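PDB 7LHV: sulfate transporter 4.1, chloroplastic from Arabidopsis thaliana, which carries sulfate across a membrane together with protons, as an H(+)/sulfate cotransporter that may help regulate sulfate assimilation. Local coordinates for residues E280-R285 with N397-A402; I149-L154 with F391-V396; E551-V556 with Y594-T599. All coordinates share one frame; numbering follows the deposited sequence. Where two conformers were deposited one is given.

Interaction 1: E280-R285 with N397-A402; sequences ELQFLR and NNESEA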
ATOM      1  N   GLU A 280     -31.658 -33.881   5.490  1.00105.71           N
ATOM      2  CA  GLU A 280     -33.038 -33.507   5.205  1.00105.71           C
ATOM      3  C   GLU A 280     -33.659 -32.632   6.280  1.00105.71           C
ATOM      4  O   GLU A 280     -34.503 -31.789   5.963  1.00105.71           O
ATOM      5  CB  GLU A 280     -33.899 -34.762   5.022  1.00105.71           C
ATOM      6  CG  GLU A 280     -33.487 -35.631   3.844  1.00105.71           C
ATOM      7  CD  GLU A 280     -34.355 -36.867   3.699  1.00105.71           C
ATOM      8  OE1 GLU A 280     -35.252 -37.068   4.544  1.00105.71           O
ATOM      9  OE2 GLU A 280     -34.140 -37.636   2.739  1.00105.71           O
ATOM     10  N   LEU A 281     -33.263 -32.809   7.536  1.00 99.69           N
ATOM     11  CA  LEU A 281     -33.785 -32.008   8.643  1.00 99.69           C
ATOM     12  C   LEU A 281     -32.924 -30.771   8.879  1.00 99.69           C
ATOM     13  O   LEU A 281     -32.493 -30.489   9.995  1.00 99.69           O
ATOM     14  CB  LEU A 281     -33.874 -32.866   9.899  1.00 99.69           C
ATOM     15  CG  LEU A 281     -34.869 -32.439  10.976  1.00 99.69           C
ATOM     16  CD1 LEU A 281     -36.293 -32.530  10.453  1.00 99.69           C
ATOM     17  CD2 LEU A 281     -34.698 -33.289  12.222  1.00 99.69           C
ATOM     18  N   GLN A 282     -32.672 -30.017   7.813  1.00 94.78           N
ATOM     19  CA  GLN A 282     -31.787 -28.862   7.861  1.00 94.78           C
ATOM     20  C   GLN A 282     -32.533 -27.542   7.993  1.00 94.78           C
ATOM     21  O   GLN A 282     -31.893 -26.487   8.023  1.00 94.78           O
ATOM     22  CB  GLN A 282     -30.903 -28.829   6.610  1.00 94.78           C
ATOM     23  CG  GLN A 282     -31.636 -28.402   5.353  1.00 94.78           C
ATOM     24  CD  GLN A 282     -30.765 -28.487   4.120  1.00 94.78           C
ATOM     25  OE1 GLN A 282     -29.538 -28.442   4.208  1.00 94.78           O
ATOM     26  NE2 GLN A 282     -31.395 -28.606   2.957  1.00 94.78           N
ATOM     27  N   PHE A 283     -33.862 -27.570   8.072  1.00 92.87           N
ATOM     28  CA  PHE A 283     -34.622 -26.340   8.241  1.00 92.87           C
ATOM     29  C   PHE A 283     -34.556 -25.806   9.664  1.00 92.87           C
ATOM     30  O   PHE A 283     -34.872 -24.632   9.884  1.00 92.87           O
ATOM     31  CB  PHE A 283     -36.081 -26.562   7.841  1.00 92.87           C
ATOM     32  CG  PHE A 283     -36.279 -26.759   6.365  1.00 92.87           C
ATOM     33  CD1 PHE A 283     -36.249 -25.676   5.499  1.00 92.87           C
ATOM     34  CD2 PHE A 283     -36.492 -28.023   5.841  1.00 92.87           C
ATOM     35  CE1 PHE A 283     -36.431 -25.852   4.140  1.00 92.87           C
ATOM     36  CE2 PHE A 283     -36.673 -28.205   4.484  1.00 92.87           C
ATOM     37  CZ  PHE A 283     -36.642 -27.118   3.632  1.00 92.87           C
ATOM     38  N   LEU A 284     -34.139 -26.634  10.625  1.00 84.54           N
ATOM     39  CA  LEU A 284     -34.072 -26.194  12.014  1.00 84.54           C
ATOM     40  C   LEU A 284     -33.152 -24.997  12.182  1.00 84.54           C
ATOM     41  O   LEU A 284     -33.412 -24.131  13.024  1.00 84.54           O
ATOM     42  CB  LEU A 284     -33.612 -27.346  12.906  1.00 84.54           C
ATOM     43  CG  LEU A 284     -34.564 -28.537  13.002  1.00 84.54           C
ATOM     44  CD1 LEU A 284     -33.989 -29.609  13.909  1.00 84.54           C
ATOM     45  CD2 LEU A 284     -35.929 -28.090  13.495  1.00 84.54           C
ATOM     46  N   ARG A 285     -32.080 -24.922  11.384  1.00 80.11           N
ATOM     47  CA  ARG A 285     -31.187 -23.770  11.446  1.00 80.11           C
ATOM     48  C   ARG A 285     -31.948 -22.470  11.235  1.00 80.11           C
ATOM     49  O   ARG A 285     -31.648 -21.452  11.869  1.00 80.11           O
ATOM     50  CB  ARG A 285     -30.080 -23.899  10.401  1.00 80.11           C
ATOM     51  CG  ARG A 285     -28.951 -24.830  10.787  1.00 80.11           C
ATOM     52  CD  ARG A 285     -27.897 -24.851   9.698  1.00 80.11           C
ATOM     53  NE  ARG A 285     -27.415 -23.507   9.404  1.00 80.11           N
ATOM     54  CZ  ARG A 285     -26.924 -23.121   8.235  1.00 80.11           C
ATOM     55  NH1 ARG A 285     -26.838 -23.958   7.212  1.00 80.11           N
ATOM     56  NH2 ARG A 285     -26.509 -21.867   8.086  1.00 80.11           N
ATOM     57  N   ASN A 397     -30.675 -19.562   2.302  1.00 66.28           N
ATOM     58  CA  ASN A 397     -31.306 -19.389   1.001  1.00 66.28           C
ATOM     59  C   ASN A 397     -30.753 -20.386  -0.013  1.00 66.28           C
ATOM     60  O   ASN A 397     -31.488 -20.884  -0.871  1.00 66.28           O
ATOM     61  CB  ASN A 397     -31.095 -17.956   0.517  1.00 66.28           C
ATOM     62  CG  ASN A 397     -32.247 -17.445  -0.310  1.00 66.28           C
ATOM     63  OD1 ASN A 397     -33.378 -17.898  -0.163  1.00 66.28           O
ATOM     64  ND2 ASN A 397     -31.968 -16.486  -1.182  1.00 66.28           N
ATOM     65  N   ASN A 398     -29.451 -20.673   0.064  1.00 69.79           N
ATOM     66  CA  ASN A 398     -28.820 -21.536  -0.928  1.00 69.79           C
ATOM     67  C   ASN A 398     -29.327 -22.972  -0.835  1.00 69.79           C
ATOM     68  O   ASN A 398     -29.732 -23.554  -1.847  1.00 69.79           O
ATOM     69  CB  ASN A 398     -27.300 -21.491  -0.784  1.00 69.79           C
ATOM     70  CG  ASN A 398     -26.585 -22.029  -2.003  1.00 69.79           C
ATOM     71  OD1 ASN A 398     -26.810 -21.564  -3.119  1.00 69.79           O
ATOM     72  ND2 ASN A 398     -25.723 -23.015  -1.799  1.00 69.79           N
ATOM     73  N   GLU A 399     -29.322 -23.571   0.363  1.00 74.03           N
ATOM     74  CA  GLU A 399     -29.854 -24.934   0.389  1.00 74.03           C
ATOM     75  C   GLU A 399     -31.376 -24.977   0.400  1.00 74.03           C
ATOM     76  O   GLU A 399     -31.943 -26.072   0.338  1.00 74.03           O
ATOM     77  CB  GLU A 399     -29.340 -25.800   1.555  1.00 74.03           C
ATOM     78  CG  GLU A 399     -29.792 -25.447   2.963  1.00 74.03           C
ATOM     79  CD  GLU A 399     -28.940 -24.395   3.608  1.00 74.03           C
ATOM     80  OE1 GLU A 399     -28.190 -23.727   2.880  1.00 74.03           O
ATOM     81  OE2 GLU A 399     -29.011 -24.246   4.845  1.00 74.03           O
ATOM     82  N   SER A 400     -32.049 -23.833   0.475  1.00 74.50           N
ATOM     83  CA  SER A 400     -33.492 -23.800   0.267  1.00 74.50           C
ATOM     84  C   SER A 400     -33.867 -23.823  -1.208  1.00 74.50           C
ATOM     85  O   SER A 400     -35.034 -23.596  -1.540  1.00 74.50           O
ATOM     86  CB  SER A 400     -34.094 -22.563   0.937  1.00 74.50           C
ATOM     87  OG  SER A 400     -33.820 -22.562   2.326  1.00 74.50           O
ATOM     88  N   GLU A 401     -32.897 -24.089  -2.086  1.00 79.82           N
ATOM     89  CA  GLU A 401     -33.120 -24.199  -3.528  1.00 79.82           C
ATOM     90  C   GLU A 401     -33.674 -22.901  -4.113  1.00 79.82           C
ATOM     91  O   GLU A 401     -34.494 -22.917  -5.032  1.00 79.82           O
ATOM     92  CB  GLU A 401     -34.041 -25.376  -3.856  1.00 79.82           C
ATOM     93  CG  GLU A 401     -33.457 -26.738  -3.522  1.00 79.82           C
ATOM     94  CD  GLU A 401     -32.261 -27.088  -4.380  1.00 79.82           C
ATOM     95  OE1 GLU A 401     -32.220 -26.661  -5.553  1.00 79.82           O
ATOM     96  OE2 GLU A 401     -31.360 -27.794  -3.879  1.00 79.82           O
ATOM     97  N   ALA A 402     -33.221 -21.769  -3.585  1.00 75.02           N
ATOM     98  CA  ALA A 402     -33.613 -20.482  -4.143  1.00 75.02           C
ATOM     99  C   ALA A 402     -32.995 -20.311  -5.523  1.00 75.02           C
ATOM    100  O   ALA A 402     -31.793 -20.526  -5.708  1.00 75.02           O
ATOM    101  CB  ALA A 402     -33.180 -19.345  -3.222  1.00 75.02           C
TER
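E399 meets both partners across this contact, with its hydrocarbon part against Q282 and its carboxylate near R285. The first meeting is packing. CG of E399 lies about equally far from the three end atoms of the Q282 amide, the nearest being OE1 at 3.3 Å. Q282 and E399 run antiparallel alongside each other, their amide and carboxylate planes 45° apart. The amide rests against the methylene CG and makes no hydrogen bond to E399. A bend at chi2 (-85°) in E399 turns its carboxylate off the line of CB and CG and toward R285.

The second meeting is electrostatic. R285 NH1 stands 3.2 Å from E399 OE2 in a salt bridge that rests on charge alone, because the oxygen is displaced far from the plane of the guanidinium and no N-H is aimed at it. R285, bent at chi3, runs roughly perpendicular to E399 and also touches K272 of helix 255-277.

The contact ties the turn leading into helix 284-300 to the C-terminal part of helix 391-399, the short helix that follows strand 388-389 in the transmembrane domain of SLC26 transporters.

Interaction 2: I149-L154 with F391-V396; sequences IGPVAL and FSRSAV. With SO4 (sulfate ion), chain D.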
ATOM      1  N   ILE A 149     -30.067  -9.889   2.025  1.00 53.77           N
ATOM      2  CA  ILE A 149     -29.647  -8.549   2.417  1.00 53.77           C
ATOM      3  C   ILE A 149     -30.362  -8.168   3.703  1.00 53.77           C
ATOM      4  O   ILE A 149     -31.580  -8.346   3.822  1.00 53.77           O
ATOM      5  CB  ILE A 149     -29.932  -7.532   1.300  1.00 53.77           C
ATOM      6  CG1 ILE A 149     -28.907  -7.702   0.187  1.00 53.77           C
ATOM      7  CG2 ILE A 149     -29.892  -6.116   1.830  1.00 53.77           C
ATOM      8  CD1 ILE A 149     -27.493  -7.579   0.672  1.00 53.77           C
ATOM      9  N   GLY A 150     -29.606  -7.654   4.669  1.00 50.88           N
ATOM     10  CA  GLY A 150     -30.162  -7.247   5.935  1.00 50.88           C
ATOM     11  C   GLY A 150     -29.086  -6.992   6.966  1.00 50.88           C
ATOM     12  O   GLY A 150     -27.897  -6.909   6.645  1.00 50.88           O
ATOM     13  N   PRO A 151     -29.485  -6.844   8.227  1.00 50.39           N
ATOM     14  CA  PRO A 151     -28.496  -6.672   9.294  1.00 50.39           C
ATOM     15  C   PRO A 151     -27.593  -7.888   9.415  1.00 50.39           C
ATOM     16  O   PRO A 151     -28.029  -9.028   9.246  1.00 50.39           O
ATOM     17  CB  PRO A 151     -29.358  -6.488  10.549  1.00 50.39           C
ATOM     18  CG  PRO A 151     -30.701  -6.112  10.050  1.00 50.39           C
ATOM     19  CD  PRO A 151     -30.861  -6.804   8.742  1.00 50.39           C
ATOM     20  N   VAL A 152     -26.321  -7.634   9.714  1.00 51.56           N
ATOM     21  CA  VAL A 152     -25.353  -8.686   9.991  1.00 51.56           C
ATOM     22  C   VAL A 152     -24.624  -8.328  11.278  1.00 51.56           C
ATOM     23  O   VAL A 152     -24.668  -7.190  11.749  1.00 51.56           O
ATOM     24  CB  VAL A 152     -24.352  -8.894   8.836  1.00 51.56           C
ATOM     25  CG1 VAL A 152     -25.086  -9.234   7.556  1.00 51.56           C
ATOM     26  CG2 VAL A 152     -23.499  -7.667   8.647  1.00 51.56           C
ATOM     27  N   ALA A 153     -23.963  -9.328  11.860  1.00 52.24           N
ATOM     28  CA  ALA A 153     -23.317  -9.127  13.153  1.00 52.24           C
ATOM     29  C   ALA A 153     -22.178  -8.117  13.061  1.00 52.24           C
ATOM     30  O   ALA A 153     -22.058  -7.231  13.913  1.00 52.24           O
ATOM     31  CB  ALA A 153     -22.808 -10.461  13.694  1.00 52.24           C
ATOM     32  N   LEU A 154     -21.343  -8.223  12.027  1.00 49.18           N
ATOM     33  CA  LEU A 154     -20.150  -7.388  11.952  1.00 49.18           C
ATOM     34  C   LEU A 154     -20.502  -5.929  11.683  1.00 49.18           C
ATOM     35  O   LEU A 154     -19.961  -5.021  12.325  1.00 49.18           O
ATOM     36  CB  LEU A 154     -19.207  -7.921  10.877  1.00 49.18           C
ATOM     37  CG  LEU A 154     -17.839  -7.247  10.800  1.00 49.18           C
ATOM     38  CD1 LEU A 154     -17.132  -7.356  12.132  1.00 49.18           C
ATOM     39  CD2 LEU A 154     -17.004  -7.872   9.701  1.00 49.18           C
ATOM     40  N   PHE A 391     -23.750 -14.120   5.768  0.50 56.97           N
ATOM     41  CA  PHE A 391     -23.163 -15.446   5.599  0.50 56.97           C
ATOM     42  C   PHE A 391     -24.170 -16.540   5.930  0.50 56.97           C
ATOM     43  O   PHE A 391     -24.222 -17.570   5.250  0.50 56.97           O
ATOM     44  CB  PHE A 391     -21.924 -15.593   6.480  0.50 56.97           C
ATOM     45  CG  PHE A 391     -20.699 -14.924   5.930  0.50 56.97           C
ATOM     46  CD1 PHE A 391     -19.846 -15.601   5.075  0.50 56.97           C
ATOM     47  CD2 PHE A 391     -20.387 -13.625   6.289  0.50 56.97           C
ATOM     48  CE1 PHE A 391     -18.715 -14.985   4.577  0.50 56.97           C
ATOM     49  CE2 PHE A 391     -19.258 -13.007   5.795  0.50 56.97           C
ATOM     50  CZ  PHE A 391     -18.421 -13.687   4.938  0.50 56.97           C
ATOM     51  N   SER A 392     -24.969 -16.336   6.978  1.00 59.07           N
ATOM     52  CA  SER A 392     -25.907 -17.363   7.416  1.00 59.07           C
ATOM     53  C   SER A 392     -27.159 -17.385   6.550  1.00 59.07           C
ATOM     54  O   SER A 392     -27.589 -18.447   6.086  1.00 59.07           O
ATOM     55  CB  SER A 392     -26.287 -17.126   8.878  1.00 59.07           C
ATOM     56  OG  SER A 392     -25.138 -17.049   9.702  1.00 59.07           O
ATOM     57  N   ARG A 393     -27.759 -16.215   6.330  1.00 56.80           N
ATOM     58  CA  ARG A 393     -29.025 -16.157   5.610  1.00 56.80           C
ATOM     59  C   ARG A 393     -28.845 -16.497   4.136  1.00 56.80           C
ATOM     60  O   ARG A 393     -29.706 -17.151   3.541  1.00 56.80           O
ATOM     61  CB  ARG A 393     -29.654 -14.777   5.780  1.00 56.80           C
ATOM     62  CG  ARG A 393     -30.340 -14.582   7.118  1.00 56.80           C
ATOM     63  CD  ARG A 393     -31.225 -13.360   7.098  1.00 56.80           C
ATOM     64  NE  ARG A 393     -30.449 -12.156   6.835  1.00 56.80           N
ATOM     65  CZ  ARG A 393     -29.825 -11.450   7.766  1.00 56.80           C
ATOM     66  NH1 ARG A 393     -29.877 -11.791   9.043  1.00 56.80           N
ATOM     67  NH2 ARG A 393     -29.126 -10.379   7.408  1.00 56.80           N
ATOM     68  N   SER A 394     -27.738 -16.064   3.527  1.00 59.10           N
ATOM     69  CA  SER A 394     -27.488 -16.420   2.133  1.00 59.10           C
ATOM     70  C   SER A 394     -27.305 -17.920   1.979  1.00 59.10           C
ATOM     71  O   SER A 394     -27.807 -18.517   1.022  1.00 59.10           O
ATOM     72  CB  SER A 394     -26.266 -15.679   1.602  1.00 59.10           C
ATOM     73  OG  SER A 394     -26.407 -14.284   1.783  1.00 59.10           O
ATOM     74  N   ALA A 395     -26.592 -18.551   2.912  1.00 63.67           N
ATOM     75  CA  ALA A 395     -26.485 -20.004   2.884  1.00 63.67           C
ATOM     76  C   ALA A 395     -27.861 -20.646   2.987  1.00 63.67           C
ATOM     77  O   ALA A 395     -28.268 -21.406   2.101  1.00 63.67           O
ATOM     78  CB  ALA A 395     -25.576 -20.486   4.013  1.00 63.67           C
ATOM     79  N   VAL A 396     -28.627 -20.273   4.017  1.00 64.39           N
ATOM     80  CA  VAL A 396     -29.948 -20.865   4.227  1.00 64.39           C
ATOM     81  C   VAL A 396     -30.811 -20.698   2.982  1.00 64.39           C
ATOM     82  O   VAL A 396     -31.585 -21.590   2.618  1.00 64.39           O
ATOM     83  CB  VAL A 396     -30.613 -20.251   5.471  1.00 64.39           C
ATOM     84  CG1 VAL A 396     -32.090 -20.585   5.511  1.00 64.39           C
ATOM     85  CG2 VAL A 396     -29.921 -20.746   6.724  1.00 64.39           C
TER
HETATM   86  S   SO4 D1002     -24.156 -13.117   9.617  1.00 61.42           S
HETATM   87  O1  SO4 D1002     -23.894 -14.473  10.083  1.00 61.42           O
HETATM   88  O2  SO4 D1002     -23.659 -12.970   8.256  1.00 61.42           O
HETATM   89  O3  SO4 D1002     -23.467 -12.169  10.483  1.00 61.42           O
HETATM   90  O4  SO4 D1002     -25.591 -12.855   9.651  1.00 61.42           O
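R393 reaches from helix 391-399 to the turn at P151, and this is the close-packed part of the contact. Its guanidinium comes edge-on to the P151 carbonyl, with O near the guanidinium plane. The bond from R393 NH2 to P151 O is nearly straight (175°), but its modelled length of 2.5 Å is doubtful because the place of NH2 is unsure. R393 NH1 adds a weak, strongly bent bond to the same oxygen at 3.3 Å. The same poorly placed NH2 also lies against G150, while V152 CG1 is only loosely in touch. The bend at chi3 (-61°) swings the guanidinium across to the turn, and Q112 of helix 91-119 gives NH1 another, weak partner. The S394 hydroxyl, hydrogen-bonded to A148 N and to S390 O, ties the helix to the residue before strand 149-150 and to the one before its own first turn.

On the other side of V152 the two segments no longer meet directly, and a sulfate ion bridges them. F391 N donates to its O2 at 2.7 Å. S392 OG, held beside its own backbone N at the same helix start, donates to O1 at 2.9 Å. From the other segment A153 N reaches O3 at 3.2 Å in a nearly straight bond (171°). R393 stays in a second shell, its NH1 4.5 Å from sulfate O4.

Two helix N-termini thus face one anion, in the arrangement known for the substrate site of SLC26 proteins. The donors in contact are neutral, two backbone N-H groups and a hydroxyl, so the helix ends probably supply part of the favourable potential, and R393, not bonded to the ion in this model, may add to it.

Interaction 3: E551-V556 with Y594-T599; sequences EYEVAV and YQEYKT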
ATOM      1  N   GLU A 551      25.580  -6.632  -8.607  1.00 68.00           N
ATOM      2  CA  GLU A 551      26.397  -7.657  -7.960  1.00 68.00           C
ATOM      3  C   GLU A 551      27.525  -8.126  -8.872  1.00 68.00           C
ATOM      4  O   GLU A 551      28.610  -8.480  -8.399  1.00 68.00           O
ATOM      5  CB  GLU A 551      25.538  -8.843  -7.524  1.00 68.00           C
ATOM      6  CG  GLU A 551      24.564  -8.535  -6.406  1.00 68.00           C
ATOM      7  CD  GLU A 551      23.729  -9.738  -6.018  1.00 68.00           C
ATOM      8  OE1 GLU A 551      23.825 -10.776  -6.708  1.00 68.00           O
ATOM      9  OE2 GLU A 551      22.980  -9.649  -5.024  1.00 68.00           O
ATOM     10  N   TYR A 552      27.294  -8.126 -10.185  1.00 69.82           N
ATOM     11  CA  TYR A 552      28.345  -8.520 -11.119  1.00 69.82           C
ATOM     12  C   TYR A 552      29.457  -7.477 -11.181  1.00 69.82           C
ATOM     13  O   TYR A 552      30.638  -7.830 -11.283  1.00 69.82           O
ATOM     14  CB  TYR A 552      27.734  -8.776 -12.494  1.00 69.82           C
ATOM     15  CG  TYR A 552      26.620  -9.793 -12.422  1.00 69.82           C
ATOM     16  CD1 TYR A 552      26.900 -11.140 -12.234  1.00 69.82           C
ATOM     17  CD2 TYR A 552      25.292  -9.406 -12.493  1.00 69.82           C
ATOM     18  CE1 TYR A 552      25.888 -12.071 -12.146  1.00 69.82           C
ATOM     19  CE2 TYR A 552      24.274 -10.331 -12.405  1.00 69.82           C
ATOM     20  CZ  TYR A 552      24.578 -11.663 -12.231  1.00 69.82           C
ATOM     21  OH  TYR A 552      23.568 -12.591 -12.144  1.00 69.82           O
ATOM     22  N   GLU A 553      29.107  -6.191 -11.097  1.00 72.04           N
ATOM     23  CA  GLU A 553      30.137  -5.164 -10.991  1.00 72.04           C
ATOM     24  C   GLU A 553      30.936  -5.328  -9.708  1.00 72.04           C
ATOM     25  O   GLU A 553      32.156  -5.140  -9.697  1.00 72.04           O
ATOM     26  CB  GLU A 553      29.516  -3.772 -11.030  1.00 72.04           C
ATOM     27  CG  GLU A 553      28.405  -3.608 -12.019  1.00 72.04           C
ATOM     28  CD  GLU A 553      27.722  -2.273 -11.875  1.00 72.04           C
ATOM     29  OE1 GLU A 553      27.719  -1.726 -10.754  1.00 72.04           O
ATOM     30  OE2 GLU A 553      27.178  -1.779 -12.878  1.00 72.04           O
ATOM     31  N   VAL A 554      30.257  -5.650  -8.607  1.00 77.35           N
ATOM     32  CA  VAL A 554      30.956  -5.859  -7.341  1.00 77.35           C
ATOM     33  C   VAL A 554      31.905  -7.046  -7.447  1.00 77.35           C
ATOM     34  O   VAL A 554      33.030  -7.013  -6.931  1.00 77.35           O
ATOM     35  CB  VAL A 554      29.950  -6.033  -6.189  1.00 77.35           C
ATOM     36  CG1 VAL A 554      30.681  -6.130  -4.866  1.00 77.35           C
ATOM     37  CG2 VAL A 554      28.986  -4.862  -6.156  1.00 77.35           C
ATOM     38  N   ALA A 555      31.469  -8.114  -8.116  1.00 84.96           N
ATOM     39  CA  ALA A 555      32.344  -9.263  -8.330  1.00 84.96           C
ATOM     40  C   ALA A 555      33.555  -8.884  -9.174  1.00 84.96           C
ATOM     41  O   ALA A 555      34.676  -9.327  -8.898  1.00 84.96           O
ATOM     42  CB  ALA A 555      31.567 -10.401  -8.988  1.00 84.96           C
ATOM     43  N   VAL A 556      33.348  -8.068 -10.211  1.00 87.62           N
ATOM     44  CA  VAL A 556      34.465  -7.619 -11.041  1.00 87.62           C
ATOM     45  C   VAL A 556      35.436  -6.772 -10.225  1.00 87.62           C
ATOM     46  O   VAL A 556      36.659  -6.893 -10.368  1.00 87.62           O
ATOM     47  CB  VAL A 556      33.942  -6.860 -12.274  1.00 87.62           C
ATOM     48  CG1 VAL A 556      35.078  -6.144 -12.984  1.00 87.62           C
ATOM     49  CG2 VAL A 556      33.246  -7.815 -13.222  1.00 87.62           C
ATOM     50  N   TYR A 594      24.068  -0.063 -18.219  1.00 67.97           N
ATOM     51  CA  TYR A 594      24.928  -0.179 -19.391  1.00 67.97           C
ATOM     52  C   TYR A 594      26.137   0.740 -19.278  1.00 67.97           C
ATOM     53  O   TYR A 594      27.263   0.347 -19.611  1.00 67.97           O
ATOM     54  CB  TYR A 594      24.150   0.134 -20.663  1.00 67.97           C
ATOM     55  CG  TYR A 594      25.058   0.309 -21.852  1.00 67.97           C
ATOM     56  CD1 TYR A 594      25.739  -0.771 -22.390  1.00 67.97           C
ATOM     57  CD2 TYR A 594      25.258   1.557 -22.421  1.00 67.97           C
ATOM     58  CE1 TYR A 594      26.579  -0.616 -23.470  1.00 67.97           C
ATOM     59  CE2 TYR A 594      26.097   1.721 -23.502  1.00 67.97           C
ATOM     60  CZ  TYR A 594      26.754   0.632 -24.023  1.00 67.97           C
ATOM     61  OH  TYR A 594      27.592   0.791 -25.102  1.00 67.97           O
ATOM     62  N   GLN A 595      25.924   1.976 -18.819  1.00 71.75           N
ATOM     63  CA  GLN A 595      27.045   2.892 -18.644  1.00 71.75           C
ATOM     64  C   GLN A 595      28.020   2.373 -17.594  1.00 71.75           C
ATOM     65  O   GLN A 595      29.241   2.426 -17.787  1.00 71.75           O
ATOM     66  CB  GLN A 595      26.533   4.282 -18.272  1.00 71.75           C
ATOM     67  CG  GLN A 595      25.826   4.997 -19.412  1.00 71.75           C
ATOM     68  CD  GLN A 595      25.176   6.291 -18.975  1.00 71.75           C
ATOM     69  OE1 GLN A 595      24.896   6.492 -17.795  1.00 71.75           O
ATOM     70  NE2 GLN A 595      24.928   7.178 -19.931  1.00 71.75           N
ATOM     71  N   GLU A 596      27.499   1.856 -16.478  1.00 68.78           N
ATOM     72  CA  GLU A 596      28.376   1.309 -15.447  1.00 68.78           C
ATOM     73  C   GLU A 596      29.124   0.074 -15.940  1.00 68.78           C
ATOM     74  O   GLU A 596      30.250  -0.182 -15.501  1.00 68.78           O
ATOM     75  CB  GLU A 596      27.575   0.978 -14.189  1.00 68.78           C
ATOM     76  CG  GLU A 596      26.979   2.184 -13.489  1.00 68.78           C
ATOM     77  CD  GLU A 596      26.090   1.798 -12.323  1.00 68.78           C
ATOM     78  OE1 GLU A 596      26.049   0.600 -11.977  1.00 68.78           O
ATOM     79  OE2 GLU A 596      25.432   2.692 -11.751  1.00 68.78           O
ATOM     80  N   TYR A 597      28.511  -0.708 -16.831  1.00 67.64           N
ATOM     81  CA  TYR A 597      29.193  -1.862 -17.406  1.00 67.64           C
ATOM     82  C   TYR A 597      30.304  -1.433 -18.355  1.00 67.64           C
ATOM     83  O   TYR A 597      31.368  -2.059 -18.397  1.00 67.64           O
ATOM     84  CB  TYR A 597      28.183  -2.761 -18.116  1.00 67.64           C
ATOM     85  CG  TYR A 597      27.363  -3.613 -17.174  1.00 67.64           C
ATOM     86  CD1 TYR A 597      27.824  -3.912 -15.902  1.00 67.64           C
ATOM     87  CD2 TYR A 597      26.131  -4.117 -17.556  1.00 67.64           C
ATOM     88  CE1 TYR A 597      27.081  -4.685 -15.039  1.00 67.64           C
ATOM     89  CE2 TYR A 597      25.382  -4.892 -16.695  1.00 67.64           C
ATOM     90  CZ  TYR A 597      25.863  -5.173 -15.439  1.00 67.64           C
ATOM     91  OH  TYR A 597      25.124  -5.945 -14.576  1.00 67.64           O
ATOM     92  N   LYS A 598      30.068  -0.377 -19.142  1.00 70.96           N
ATOM     93  CA  LYS A 598      31.151   0.208 -19.930  1.00 70.96           C
ATOM     94  C   LYS A 598      32.280   0.712 -19.041  1.00 70.96           C
ATOM     95  O   LYS A 598      33.457   0.605 -19.407  1.00 70.96           O
ATOM     96  CB  LYS A 598      30.625   1.337 -20.816  1.00 70.96           C
ATOM     97  CG  LYS A 598      29.598   0.932 -21.866  1.00 70.96           C
ATOM     98  CD  LYS A 598      30.259   0.144 -23.003  1.00 70.96           C
ATOM     99  CE  LYS A 598      30.189  -1.363 -22.839  1.00 70.96           C
ATOM    100  NZ  LYS A 598      30.758  -2.054 -24.030  1.00 70.96           N
ATOM    101  N   THR A 599      31.949   1.270 -17.878  1.00 71.19           N
ATOM    102  CA  THR A 599      32.996   1.663 -16.941  1.00 71.19           C
ATOM    103  C   THR A 599      33.793   0.452 -16.474  1.00 71.19           C
ATOM    104  O   THR A 599      35.019   0.519 -16.336  1.00 71.19           O
ATOM    105  CB  THR A 599      32.390   2.402 -15.748  1.00 71.19           C
ATOM    106  OG1 THR A 599      31.714   3.577 -16.210  1.00 71.19           O
ATOM    107  CG2 THR A 599      33.474   2.807 -14.763  1.00 71.19           C
TER
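E553 sends its side chain from helix 542-560 between E596 and Y597 of helix 584-599. Its CB bond points toward that helix, and the chain runs on extended. CG is the first atom to touch, 3.5 Å from CE1 of Y597, which it meets at the ring edge near the ring plane. CD comes next, 3.3 Å from E596 OE1. At the tip E553 OE2 lies 3.1 Å from E596 CB and 2.8 Å from E596 OE1. The other tip atom, E553 OE1, lies 3.1 Å from E596 OE1, two acceptors with no bond between them. The two acids stand roughly perpendicular, with carboxylate planes 55° apart. E596 also has a salt bridge to R550, which probably eases the meeting of two acids.

The E553 carboxylate is nearly perpendicular to the Y597 ring. Y597 OH is hydrogen-bonded to L549 O and lies 4.0 Å from Y552 CD2; Y552 in turn packs on V529 and V531 of strand 527-533. E596 also packs on A357 of the second subunit.

The helix segments run almost parallel, 10° apart, with axes 10.7 Å from each other. Such side-by-side helices, each linking neighbouring parallel strands in beta-alpha-beta crossovers, belong to the STAS fold.

In the fold
Interactions 1 and 2 share helix 391-399 in the transmembrane domain, their centres about 14 Å apart. Interaction 2 is buried at the start of that helix, interaction 1 on the surface at its C-terminal part. R285 of the first packs against V396 of the second, so the two are continuous. Interaction 3 lies in the STAS domain, its nearest atoms about 43 Å from interaction 2, and is partly buried at a helix pair that also touches the second subunit. The chemistry follows the place: charge attraction without a directed bond at the surface, an arginine on a backbone carbonyl and directed donors round an anion in the core, and paired acids beside a tyrosine between helices.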